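Local coordinates for protein phosphoribosyl-aminoimidazole carboxylase (Aspergillus clavatus, PDB 3K5I) that probably converts 5-aminoimidazole ribonucleotide, bicarbonate and ATP into N5-carboxyaminoimidazole ribonucleotide during purine biosynthesis, at residues L163-K168 against P187-A192; D173-F178 against P370-G375; S234-V239 against I292-H297. One frame throughout, in Å; residues are numbered along the deposited sequence.

Contact 1 opens first, on strand 163-167, but contact 2 opens at 173-178 before contact 1 has closed on helix 186-192, so the two cross along the chain. Contact 1 thus closes a short loop that contains the neighbouring strand 177-180 and pins a helix to the small antiparallel sheet. Contact 3 runs from 234-239 to 292-297, wholly within the long excursion that ends when contact 2 closes at 370-375. It joins strand 235-241 of the large sheet to the loop after strand 283-289. Contact 2 brings the ATP-grasp part to the C-terminal part, and Lys373 with Asn294 links contacts 2 and 3. All three reach ADP.

Contact 1: residues L163-K168 against P187-A192; sequences LMLKSK and PEALEA. With ADP (adenosine-5'-diphosphate), chain G.
Ala189, whose methyl group meets Leu165, has its CA over one face of the Phe178 ring from the neighbouring strand, and that ring touches Leu165 as well. The second flat group, the adenine of ADP, lies beyond strand 163-167: Met164 covers one face, with CE 3.9 Å from ADP C4, and Lys166 NZ comes to the N7 edge, close to the ring plane. The fold is that of the ATP-grasp family: the strand belongs to a four-stranded antiparallel sheet, with nucleotide on one side and helix 186-192 on the other. Met164 and Lys166 therefore serve the nucleotide, while Leu165 between them serves the helix.

Methionine suits its place because its flexible chain, bent at both chi2 and chi3, can fold its methyl group against the purine. Lys166 runs extended beyond CG, and its NZ donates hydrogen bonds to ADP O2A at 2.5 Å and N7 at 2.7 Å. Glu201 on the adjoining strand forms a salt bridge with the same amino group and probably helps to position it.

Toward the helix the side-chain contact is apolar. Alanine presents only a methyl group, so the helix can come close. The CB of Leu165 already points at the helix, and CG anti to the backbone N (chi1 -169°) carries CD2 to within 3.6 Å of Ala189 CB, with the backbone N of Leu190 merely near, 4.3 Å from CD2.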
loop_
_atom_site.group_PDB
_atom_site.type_symbol
_atom_site.label_atom_id
_atom_site.label_comp_id
_atom_site.label_asym_id
_atom_site.label_seq_id
_atom_site.Cartn_x
_atom_site.Cartn_y
_atom_site.Cartn_z
ATOM N N LEU A 163 -36.417 6.383 17.861
ATOM C CA LEU A 163 -36.171 5.003 17.494
ATOM C C LEU A 163 -35.434 5.049 16.154
ATOM O O LEU A 163 -35.432 6.050 15.432
ATOM C CB LEU A 163 -37.490 4.251 17.385
ATOM C CG LEU A 163 -38.701 4.839 16.660
ATOM C CD1 LEU A 163 -38.231 4.673 15.188
ATOM C CD2 LEU A 163 -40.061 4.090 16.955
ATOM N N MET A 164 -34.785 3.951 15.793
ATOM C CA MET A 164 -34.059 3.987 14.522
ATOM C C MET A 164 -34.900 3.341 13.450
ATOM O O MET A 164 -35.204 2.164 13.578
ATOM C CB MET A 164 -32.701 3.276 14.642
ATOM C CG MET A 164 -31.791 3.446 13.415
ATOM S SD MET A 164 -31.700 5.187 13.043
ATOM C CE MET A 164 -30.497 5.597 14.075
ATOM N N LEU A 165 -35.329 4.081 12.437
ATOM C CA LEU A 165 -36.124 3.389 11.439
ATOM C C LEU A 165 -35.146 2.769 10.473
ATOM O O LEU A 165 -34.242 3.463 10.031
ATOM C CB LEU A 165 -37.067 4.293 10.640
ATOM C CG LEU A 165 -38.114 3.601 9.744
ATOM C CD1 LEU A 165 -38.955 2.458 10.410
ATOM C CD2 LEU A 165 -39.042 4.625 8.977
ATOM N N LYS A 166 -35.324 1.503 10.105
ATOM C CA LYS A 166 -34.357 0.916 9.178
ATOM C C LYS A 166 -34.929 0.026 8.075
ATOM O O LYS A 166 -35.869 -0.741 8.329
ATOM C CB LYS A 166 -33.409 0.001 9.972
ATOM C CG LYS A 166 -32.805 0.519 11.249
ATOM C CD LYS A 166 -31.578 -0.340 11.662
ATOM C CE LYS A 166 -30.625 0.280 12.743
ATOM N NZ LYS A 166 -29.441 -0.545 13.319
ATOM N N SER A 167 -34.329 0.108 6.888
ATOM C CA SER A 167 -34.668 -0.703 5.719
ATOM C C SER A 167 -34.008 -2.045 6.025
ATOM O O SER A 167 -32.842 -2.134 6.478
ATOM C CB SER A 167 -33.956 -0.264 4.413
ATOM O OG SER A 167 -34.265 -1.199 3.369
ATOM N N LYS A 168 -34.755 -3.105 5.768
ATOM C CA LYS A 168 -34.193 -4.435 5.976
ATOM C C LYS A 168 -33.149 -4.740 4.882
ATOM O O LYS A 168 -32.087 -5.339 5.060
ATOM C CB LYS A 168 -35.347 -5.423 5.859
ATOM C CG LYS A 168 -36.322 -5.389 7.029
ATOM C CD LYS A 168 -37.339 -6.502 6.712
ATOM C CE LYS A 168 -38.528 -6.745 7.623
ATOM N NZ LYS A 168 -38.887 -8.227 7.645
ATOM N N PRO A 187 -44.256 10.761 8.881
ATOM C CA PRO A 187 -44.388 10.797 7.435
ATOM C C PRO A 187 -43.045 10.996 6.782
ATOM O O PRO A 187 -42.752 10.465 5.709
ATOM C CB PRO A 187 -45.200 12.067 7.176
ATOM C CG PRO A 187 -45.737 12.482 8.470
ATOM C CD PRO A 187 -45.379 11.464 9.520
ATOM N N GLU A 188 -42.226 11.806 7.428
ATOM C CA GLU A 188 -40.925 12.056 6.813
ATOM C C GLU A 188 -40.110 10.780 6.762
ATOM O O GLU A 188 -39.515 10.438 5.743
ATOM C CB GLU A 188 -40.251 13.136 7.626
ATOM C CG GLU A 188 -38.868 13.596 7.338
ATOM C CD GLU A 188 -38.427 14.470 8.517
ATOM O OE1 GLU A 188 -39.027 14.432 9.618
ATOM O OE2 GLU A 188 -37.476 15.243 8.340
ATOM N N ALA A 189 -40.107 10.066 7.887
ATOM C CA ALA A 189 -39.395 8.792 8.006
ATOM C C ALA A 189 -39.828 7.861 6.892
ATOM O O ALA A 189 -39.005 7.301 6.152
ATOM C CB ALA A 189 -39.732 8.100 9.335
ATOM N N LEU A 190 -41.137 7.681 6.796
ATOM C CA LEU A 190 -41.666 6.782 5.768
ATOM C C LEU A 190 -41.274 7.295 4.377
ATOM O O LEU A 190 -40.713 6.621 3.521
ATOM C CB LEU A 190 -43.176 6.506 5.951
ATOM C CG LEU A 190 -43.740 5.912 7.248
ATOM C CD1 LEU A 190 -45.257 6.078 7.348
ATOM C CD2 LEU A 190 -43.320 4.461 7.448
ATOM N N GLU A 191 -41.543 8.556 4.128
ATOM C CA GLU A 191 -41.146 9.040 2.830
ATOM C C GLU A 191 -39.685 8.657 2.631
ATOM O O GLU A 191 -39.306 7.995 1.659
ATOM C CB GLU A 191 -41.333 10.554 2.866
ATOM C CG GLU A 191 -41.202 11.273 1.543
ATOM C CD GLU A 191 -41.771 10.541 0.359
ATOM O OE1 GLU A 191 -42.815 9.858 0.483
ATOM O OE2 GLU A 191 -41.145 10.690 -0.711
ATOM N N ALA A 192 -38.855 9.084 3.576
ATOM C CA ALA A 192 -37.403 8.853 3.495
ATOM C C ALA A 192 -36.896 7.498 3.032
ATOM O O ALA A 192 -35.975 7.404 2.201
ATOM C CB ALA A 192 -36.659 9.350 4.715
HETATM P PB ADP G . -25.561 0.566 8.228
HETATM O O1B ADP G . -25.996 1.457 7.129
HETATM O O2B ADP G . -25.696 -0.737 7.470
HETATM O O3B ADP G . -24.197 0.321 8.950
HETATM P PA ADP G . -26.330 0.412 11.120
HETATM O O1A ADP G . -25.022 -0.127 11.501
HETATM O O2A ADP G . -27.411 -0.396 11.792
HETATM O O3A ADP G . -26.502 0.557 9.529
HETATM O "O5'" ADP G . -26.298 1.864 11.809
HETATM C "C5'" ADP G . -25.179 2.748 11.670
HETATM C "C4'" ADP G . -24.956 3.485 12.968
HETATM O "O4'" ADP G . -26.166 4.195 13.337
HETATM C "C3'" ADP G . -24.702 2.684 14.232
HETATM O "O3'" ADP G . -23.271 2.618 14.339
HETATM C "C2'" ADP G . -25.160 3.580 15.390
HETATM O "O2'" ADP G . -24.409 4.831 15.430
HETATM C "C1'" ADP G . -26.415 4.070 14.700
HETATM N N9 ADP G . -27.489 3.188 15.127
HETATM C C8 ADP G . -27.869 2.052 14.466
HETATM N N7 ADP G . -28.781 1.357 15.184
HETATM C C5 ADP G . -28.993 2.170 16.279
HETATM C C6 ADP G . -29.950 2.037 17.341
HETATM N N6 ADP G . -30.757 1.203 17.682
HETATM N N1 ADP G . -29.909 3.019 18.288
HETATM C C2 ADP G . -29.094 4.137 18.216
HETATM N N3 ADP G . -28.306 4.306 17.188
HETATM C C4 ADP G . -28.246 3.331 16.264
#

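Contact 2: residues D173-F178 against P370-G375; sequences DGRGNF and PGRKMG. With AIR (5-aminoimidazole ribonucleotide), chain I; ADP (adenosine-5'-diphosphate), chain G.
The pocket for 5-aminoimidazole ribonucleotide (AIR) draws on both segments: Asp173 binds the AIR amine N6, Lys373 stands behind it as a second-shell partner, and Arg175 and Arg372 gather round the phosphate. Asp173 and Lys373 approach from opposite directions and form a salt bridge, Lys373 NZ lying 2.9 Å from Asp173 OD1 and 55° out of the carboxylate plane. The same OD1 accepts AIR N6 at 3.2 Å in a fairly straight bond. A carboxylate suits this place because one oxygen can join substrate to lysine; Lys373, extended beyond CG, also donates to Asn294 OD1.

At the phosphate each arginine uses two nitrogens. Arg372 NE donates to AIR O6 at 2.8 Å, with an N-H...O angle of 167°, while its NH2 holds O8. Arg175 meets O6 at the edge of its guanidinium, in plane, through NH1, and its NH2 reaches O7 at 2.7 Å. O6 is therefore gripped by both arginines, whose positive charges the phosphate probably balances.

The contact ties the ATP-grasp part of the chain to its C-terminal part, and the loop 173-176 leading into strand 177-180 faces both ligands. A type I beta turn runs from Gly174 to Asn177; positive phi merely favours glycine at Gly174, whose N donates to ADP O1B at 2.7 Å. At Gly371 (phi 87°) the demand is stricter, since a CB would be jammed against the preceding carbonyl oxygen. Two waters complete the junction. One gives a hydrogen bond to Asp173 OD2 and accepts from Arg175 NH1 and from Lys373 N; the other accepts from Arg175 NE at 3.2 Å and donates to Asp173 O and, at 2.8 Å, to Gly371 O.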
loop_
_atom_site.group_PDB
_atom_site.type_symbol
_atom_site.label_atom_id
_atom_site.label_comp_id
_atom_site.label_asym_id
_atom_site.label_seq_id
_atom_site.Cartn_x
_atom_site.Cartn_y
_atom_site.Cartn_z
ATOM N N ASP A 173 -23.785 2.209 4.834
ATOM C CA ASP A 173 -23.446 3.613 5.040
ATOM C C ASP A 173 -24.625 4.466 5.486
ATOM O O ASP A 173 -24.785 5.545 4.948
ATOM C CB ASP A 173 -22.923 4.139 3.694
ATOM C CG ASP A 173 -21.634 3.414 3.338
ATOM O OD1 ASP A 173 -21.223 2.557 4.155
ATOM O OD2 ASP A 173 -20.982 3.715 2.323
ATOM N N GLY A 174 -25.414 4.035 6.462
ATOM C CA GLY A 174 -26.535 4.830 6.954
ATOM C C GLY A 174 -27.661 5.087 5.935
ATOM O O GLY A 174 -28.679 5.753 6.205
ATOM N N ARG A 175 -27.429 4.544 4.746
ATOM C CA ARG A 175 -28.355 4.690 3.642
ATOM C C ARG A 175 -29.780 4.178 3.787
ATOM O O ARG A 175 -30.619 4.592 2.990
ATOM C CB ARG A 175 -27.721 4.376 2.290
ATOM C CG ARG A 175 -26.676 5.398 1.836
ATOM C CD ARG A 175 -25.889 4.728 0.697
ATOM N NE ARG A 175 -24.536 5.247 0.444
ATOM C CZ ARG A 175 -23.898 5.065 -0.719
ATOM N NH1 ARG A 175 -22.633 5.434 -0.978
ATOM N NH2 ARG A 175 -24.507 4.381 -1.664
ATOM N N GLY A 176 -30.070 3.299 4.752
ATOM C CA GLY A 176 -31.437 2.769 4.988
ATOM C C GLY A 176 -31.820 3.010 6.458
ATOM O O GLY A 176 -32.619 2.314 7.031
ATOM N N ASN A 177 -31.249 4.011 7.106
ATOM C CA ASN A 177 -31.536 4.305 8.515
ATOM C C ASN A 177 -32.259 5.654 8.594
ATOM O O ASN A 177 -32.030 6.547 7.787
ATOM C CB ASN A 177 -30.172 4.458 9.246
ATOM C CG ASN A 177 -29.640 3.139 9.856
ATOM O OD1 ASN A 177 -29.802 2.040 9.310
ATOM N ND2 ASN A 177 -29.005 3.241 11.013
ATOM N N PHE A 178 -33.134 5.804 9.577
ATOM C CA PHE A 178 -33.818 7.060 9.746
ATOM C C PHE A 178 -34.288 7.151 11.170
ATOM O O PHE A 178 -35.178 6.420 11.602
ATOM C CB PHE A 178 -34.988 7.266 8.826
ATOM C CG PHE A 178 -35.475 8.688 8.772
ATOM C CD1 PHE A 178 -35.114 9.517 7.710
ATOM C CD2 PHE A 178 -36.307 9.192 9.752
ATOM C CE1 PHE A 178 -35.559 10.830 7.603
ATOM C CE2 PHE A 178 -36.790 10.506 9.674
ATOM C CZ PHE A 178 -36.386 11.353 8.594
ATOM N N PRO A 370 -23.145 13.985 -1.333
ATOM C CA PRO A 370 -23.082 14.239 0.106
ATOM C C PRO A 370 -23.237 12.959 0.935
ATOM O O PRO A 370 -24.163 12.175 0.740
ATOM C CB PRO A 370 -24.224 15.238 0.367
ATOM C CG PRO A 370 -24.756 15.607 -1.073
ATOM C CD PRO A 370 -23.771 15.088 -2.077
ATOM N N GLY A 371 -22.356 12.745 1.906
ATOM C CA GLY A 371 -22.508 11.543 2.714
ATOM C C GLY A 371 -21.784 10.370 2.042
ATOM O O GLY A 371 -21.630 9.333 2.682
ATOM N N ARG A 372 -21.356 10.508 0.783
ATOM C CA ARG A 372 -20.657 9.430 0.074
ATOM C C ARG A 372 -19.227 9.330 0.549
ATOM O O ARG A 372 -18.473 10.324 0.614
ATOM C CB ARG A 372 -20.719 9.513 -1.462
ATOM C CG ARG A 372 -20.807 8.239 -2.284
ATOM C CD ARG A 372 -20.518 8.462 -3.786
ATOM N NE ARG A 372 -20.248 7.190 -4.471
ATOM C CZ ARG A 372 -19.797 6.982 -5.704
ATOM N NH1 ARG A 372 -19.613 8.022 -6.487
ATOM N NH2 ARG A 372 -19.562 5.739 -6.143
ATOM N N LYS A 373 -18.909 8.071 0.859
ATOM C CA LYS A 373 -17.576 7.656 1.270
ATOM C C LYS A 373 -16.667 7.704 0.030
ATOM O O LYS A 373 -16.745 6.867 -0.885
ATOM C CB LYS A 373 -17.500 6.243 1.903
ATOM C CG LYS A 373 -18.152 6.119 3.274
ATOM C CD LYS A 373 -18.067 4.703 3.818
ATOM C CE LYS A 373 -18.852 4.619 5.144
ATOM N NZ LYS A 373 -18.883 3.182 5.662
ATOM N N MET A 374 -15.799 8.701 0.062
ATOM C CA MET A 374 -14.887 8.983 -1.003
ATOM C C MET A 374 -13.417 8.670 -0.840
ATOM O O MET A 374 -12.642 8.728 -1.816
ATOM C CB MET A 374 -15.048 10.502 -1.155
ATOM C CG MET A 374 -16.502 10.929 -1.533
ATOM S SD MET A 374 -17.227 10.079 -2.935
ATOM C CE MET A 374 -16.274 10.487 -4.551
ATOM N N GLY A 375 -13.010 8.343 0.385
ATOM C CA GLY A 375 -11.626 8.021 0.606
ATOM C C GLY A 375 -11.496 7.994 2.166
ATOM O O GLY A 375 -12.497 8.091 2.852
HETATM N N1 AIR I . -19.290 -1.230 0.684
HETATM C C2 AIR I . -19.912 -2.444 0.650
HETATM N N3 AIR I . -20.840 -2.634 1.586
HETATM C C4 AIR I . -20.777 -1.458 2.311
HETATM C C5 AIR I . -19.841 -0.575 1.774
HETATM N N6 AIR I . -19.473 0.689 2.153
HETATM C "C1'" AIR I . -18.293 -0.573 -0.193
HETATM C "C2'" AIR I . -17.812 -1.462 -1.362
HETATM C "C3'" AIR I . -19.072 -1.246 -2.218
HETATM C "C4'" AIR I . -19.132 0.283 -2.165
HETATM O "O4'" AIR I . -19.017 0.510 -0.747
HETATM O "O2'" AIR I . -16.545 -1.189 -1.996
HETATM O "O3'" AIR I . -18.903 -1.874 -3.471
HETATM C "C5'" AIR I . -19.553 1.422 -3.074
HETATM O "O5'" AIR I . -20.410 2.401 -2.420
HETATM P P AIR I . -20.996 3.616 -3.309
HETATM O O6 AIR I . -20.507 5.045 -2.715
HETATM O O7 AIR I . -22.468 3.402 -3.218
HETATM O O8 AIR I . -20.450 3.444 -4.708
HETATM P PB ADP G . -25.561 0.566 8.228
HETATM O O1B ADP G . -25.996 1.457 7.129
HETATM O O2B ADP G . -25.696 -0.737 7.470
HETATM O O3B ADP G . -24.197 0.321 8.950
HETATM P PA ADP G . -26.330 0.412 11.120
HETATM O O1A ADP G . -25.022 -0.127 11.501
HETATM O O2A ADP G . -27.411 -0.396 11.792
HETATM O O3A ADP G . -26.502 0.557 9.529
HETATM O "O5'" ADP G . -26.298 1.864 11.809
HETATM C "C5'" ADP G . -25.179 2.748 11.670
HETATM C "C4'" ADP G . -24.956 3.485 12.968
HETATM O "O4'" ADP G . -26.166 4.195 13.337
HETATM C "C3'" ADP G . -24.702 2.684 14.232
HETATM O "O3'" ADP G . -23.271 2.618 14.339
HETATM C "C2'" ADP G . -25.160 3.580 15.390
HETATM O "O2'" ADP G . -24.409 4.831 15.430
HETATM C "C1'" ADP G . -26.415 4.070 14.700
HETATM N N9 ADP G . -27.489 3.188 15.127
HETATM C C8 ADP G . -27.869 2.052 14.466
HETATM N N7 ADP G . -28.781 1.357 15.184
HETATM C C5 ADP G . -28.993 2.170 16.279
HETATM C C6 ADP G . -29.950 2.037 17.341
HETATM N N6 ADP G . -30.757 1.203 17.682
HETATM N N1 ADP G . -29.909 3.019 18.288
HETATM C C2 ADP G . -29.094 4.137 18.216
HETATM N N3 ADP G . -28.306 4.306 17.188
HETATM C C4 ADP G . -28.246 3.331 16.264
HETATM O O HOH W 1 -20.909 6.029 1.288
HETATM O O HOH W 2 -23.652 7.368 2.615
#

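Contact 3: residues S234-V239 against I292-H297. With ADP (adenosine-5'-diphosphate), chain G.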
loop_
_atom_site.group_PDB
_atom_site.type_symbol
_atom_site.label_atom_id
_atom_site.label_comp_id
_atom_site.label_asym_id
_atom_site.label_seq_id
_atom_site.Cartn_x
_atom_site.Cartn_y
_atom_site.Cartn_z
ATOM N N SER A 234 -25.511 8.219 11.345
ATOM C CA SER A 234 -25.531 6.810 10.917
ATOM C C SER A 234 -24.335 6.390 10.020
ATOM O O SER A 234 -24.268 5.288 9.508
ATOM C CB SER A 234 -26.879 6.496 10.258
ATOM O OG SER A 234 -27.692 5.675 11.066
ATOM N N ILE A 235 -23.351 7.237 9.796
ATOM C CA ILE A 235 -22.223 6.823 8.955
ATOM C C ILE A 235 -20.939 6.792 9.766
ATOM O O ILE A 235 -20.775 7.636 10.611
ATOM C CB ILE A 235 -21.995 7.845 7.811
ATOM C CG1 ILE A 235 -23.329 8.241 7.191
ATOM C CG2 ILE A 235 -20.816 7.479 6.881
ATOM C CD1 ILE A 235 -23.254 9.448 6.174
ATOM N N CYS A 236 -19.998 5.889 9.497
ATOM C CA CYS A 236 -18.771 5.893 10.265
ATOM C C CYS A 236 -17.970 7.140 9.888
ATOM O O CYS A 236 -17.898 7.582 8.722
ATOM C CB CYS A 236 -17.958 4.644 9.924
ATOM S SG CYS A 236 -16.292 4.545 10.681
ATOM N N LYS A 237 -17.317 7.665 10.908
ATOM C CA LYS A 237 -16.520 8.864 10.738
ATOM C C LYS A 237 -15.069 8.617 11.139
ATOM O O LYS A 237 -14.144 8.787 10.336
ATOM C CB LYS A 237 -17.162 10.024 11.513
ATOM C CG LYS A 237 -16.402 11.336 11.392
ATOM C CD LYS A 237 -17.138 12.380 12.232
ATOM C CE LYS A 237 -16.264 13.515 12.769
ATOM N NZ LYS A 237 -17.079 14.339 13.721
ATOM N N LEU A 238 -14.893 8.198 12.380
ATOM C CA LEU A 238 -13.539 7.933 12.858
ATOM C C LEU A 238 -13.428 6.542 13.422
ATOM O O LEU A 238 -14.435 5.977 13.894
ATOM C CB LEU A 238 -13.220 8.725 14.133
ATOM C CG LEU A 238 -13.250 10.203 13.783
ATOM C CD1 LEU A 238 -13.554 11.112 15.004
ATOM C CD2 LEU A 238 -11.837 10.341 13.231
ATOM N N VAL A 239 -12.184 6.059 13.398
ATOM C CA VAL A 239 -11.823 4.773 14.001
ATOM C C VAL A 239 -10.535 5.001 14.831
ATOM O O VAL A 239 -9.614 5.578 14.279
ATOM C CB VAL A 239 -11.723 3.593 12.997
ATOM C CG1 VAL A 239 -11.236 2.310 13.734
ATOM C CG2 VAL A 239 -13.094 3.317 12.313
ATOM N N ILE A 292 -14.922 -7.540 4.299
ATOM C CA ILE A 292 -13.891 -6.569 4.651
ATOM C C ILE A 292 -14.781 -5.369 5.064
ATOM O O ILE A 292 -15.857 -5.143 4.478
ATOM C CB ILE A 292 -12.899 -6.305 3.436
ATOM C CG1 ILE A 292 -13.675 -6.349 2.121
ATOM C CG2 ILE A 292 -11.841 -7.478 3.439
ATOM C CD1 ILE A 292 -12.834 -6.220 0.810
ATOM N N HIS A 293 -14.366 -4.658 6.112
ATOM C CA HIS A 293 -15.216 -3.617 6.714
ATOM C C HIS A 293 -14.468 -2.317 6.949
ATOM O O HIS A 293 -13.221 -2.316 7.092
ATOM C CB HIS A 293 -15.714 -4.267 8.117
ATOM C CG HIS A 293 -16.822 -3.504 8.786
ATOM N ND1 HIS A 293 -16.579 -2.502 9.708
ATOM C CD2 HIS A 293 -18.174 -3.594 8.674
ATOM C CE1 HIS A 293 -17.732 -2.031 10.149
ATOM N NE2 HIS A 293 -18.719 -2.645 9.511
ATOM N N ASN A 294 -15.248 -1.234 6.984
ATOM C CA ASN A 294 -14.661 0.095 7.160
ATOM C C ASN A 294 -13.929 0.150 8.464
ATOM O O ASN A 294 -12.938 0.856 8.641
ATOM C CB ASN A 294 -15.795 1.098 7.169
ATOM C CG ASN A 294 -15.357 2.498 6.889
ATOM O OD1 ASN A 294 -16.208 3.292 6.458
ATOM N ND2 ASN A 294 -14.085 2.847 7.177
ATOM N N SER A 295 -14.471 -0.582 9.408
ATOM C CA SER A 295 -13.811 -0.571 10.724
ATOM C C SER A 295 -12.410 -1.099 10.693
ATOM O O SER A 295 -11.625 -0.882 11.627
ATOM C CB SER A 295 -14.626 -1.327 11.791
ATOM O OG SER A 295 -14.206 -2.645 12.109
ATOM N N GLY A 296 -12.100 -1.818 9.622
ATOM C CA GLY A 296 -10.753 -2.360 9.560
ATOM C C GLY A 296 -9.763 -1.674 8.625
ATOM O O GLY A 296 -8.614 -2.142 8.428
ATOM N N HIS A 297 -10.119 -0.519 8.086
ATOM C CA HIS A 297 -9.124 0.099 7.213
ATOM C C HIS A 297 -7.748 0.408 7.800
ATOM O O HIS A 297 -6.724 0.378 7.053
ATOM C CB HIS A 297 -9.696 1.327 6.465
ATOM C CG HIS A 297 -10.905 1.027 5.656
ATOM N ND1 HIS A 297 -11.214 -0.256 5.271
ATOM C CD2 HIS A 297 -11.779 1.846 5.021
ATOM C CE1 HIS A 297 -12.294 -0.224 4.508
ATOM N NE2 HIS A 297 -12.654 1.038 4.342
HETATM P PB ADP G . -25.561 0.566 8.228
HETATM O O1B ADP G . -25.996 1.457 7.129
HETATM O O2B ADP G . -25.696 -0.737 7.470
HETATM O O3B ADP G . -24.197 0.321 8.950
HETATM P PA ADP G . -26.330 0.412 11.120
HETATM O O1A ADP G . -25.022 -0.127 11.501
HETATM O O2A ADP G . -27.411 -0.396 11.792
HETATM O O3A ADP G . -26.502 0.557 9.529
HETATM O "O5'" ADP G . -26.298 1.864 11.809
HETATM C "C5'" ADP G . -25.179 2.748 11.670
HETATM C "C4'" ADP G . -24.956 3.485 12.968
HETATM O "O4'" ADP G . -26.166 4.195 13.337
HETATM C "C3'" ADP G . -24.702 2.684 14.232
HETATM O "O3'" ADP G . -23.271 2.618 14.339
HETATM C "C2'" ADP G . -25.160 3.580 15.390
HETATM O "O2'" ADP G . -24.409 4.831 15.430
HETATM C "C1'" ADP G . -26.415 4.070 14.700
HETATM N N9 ADP G . -27.489 3.188 15.127
HETATM C C8 ADP G . -27.869 2.052 14.466
HETATM N N7 ADP G . -28.781 1.357 15.184
HETATM C C5 ADP G . -28.993 2.170 16.279
HETATM C C6 ADP G . -29.950 2.037 17.341
HETATM N N6 ADP G . -30.757 1.203 17.682
HETATM N N1 ADP G . -29.909 3.019 18.288
HETATM C C2 ADP G . -29.094 4.137 18.216
HETATM N N3 ADP G . -28.306 4.306 17.188
HETATM C C4 ADP G . -28.246 3.331 16.264
#
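Cys236 and Asn294 point their CB atoms at one another across this contact, Cys236 CB resting 4.1 Å from Asn294 OD1. Three residues on, Val239 also faces the loop and brings CG1 to 3.8 Å from the carbonyl oxygen of Ser295. Two strand residues three apart would normally lie on opposite faces, but the classic beta bulge that sets both Lys237 and Leu238 against Val230 turns the strand between them. Valine and cysteine are small enough for the strand to pass close to the loop, and no hydrogen bond crosses between the segments.

The amide of Asn294 is fixed from elsewhere. With CG anti to the backbone N (chi1 -161°), OD1 is placed where, besides Lys373, Asn335 ND2 donates to it; an amide oxygen can accept from both, which satisfies it in this buried position. Ser295 turns its side chain instead to Ala211 and Ile213.

Within the loop two histidines pack on the short 3-10 turn. Ser295 N donates to His293 ND1 at 2.9 Å, tilted 33° from the ring plane. His297 sets one ring face against Asn294 CA, 3.5 Å above the plane and offset toward the rim, and stacks on His376. The loop follows strand 283-289, which carries the magnesium ligand Glu287, and the side chain of Asn294 lies about 6 Å from AIR, consistent with a place beside the active-site cleft of the ATP-grasp fold.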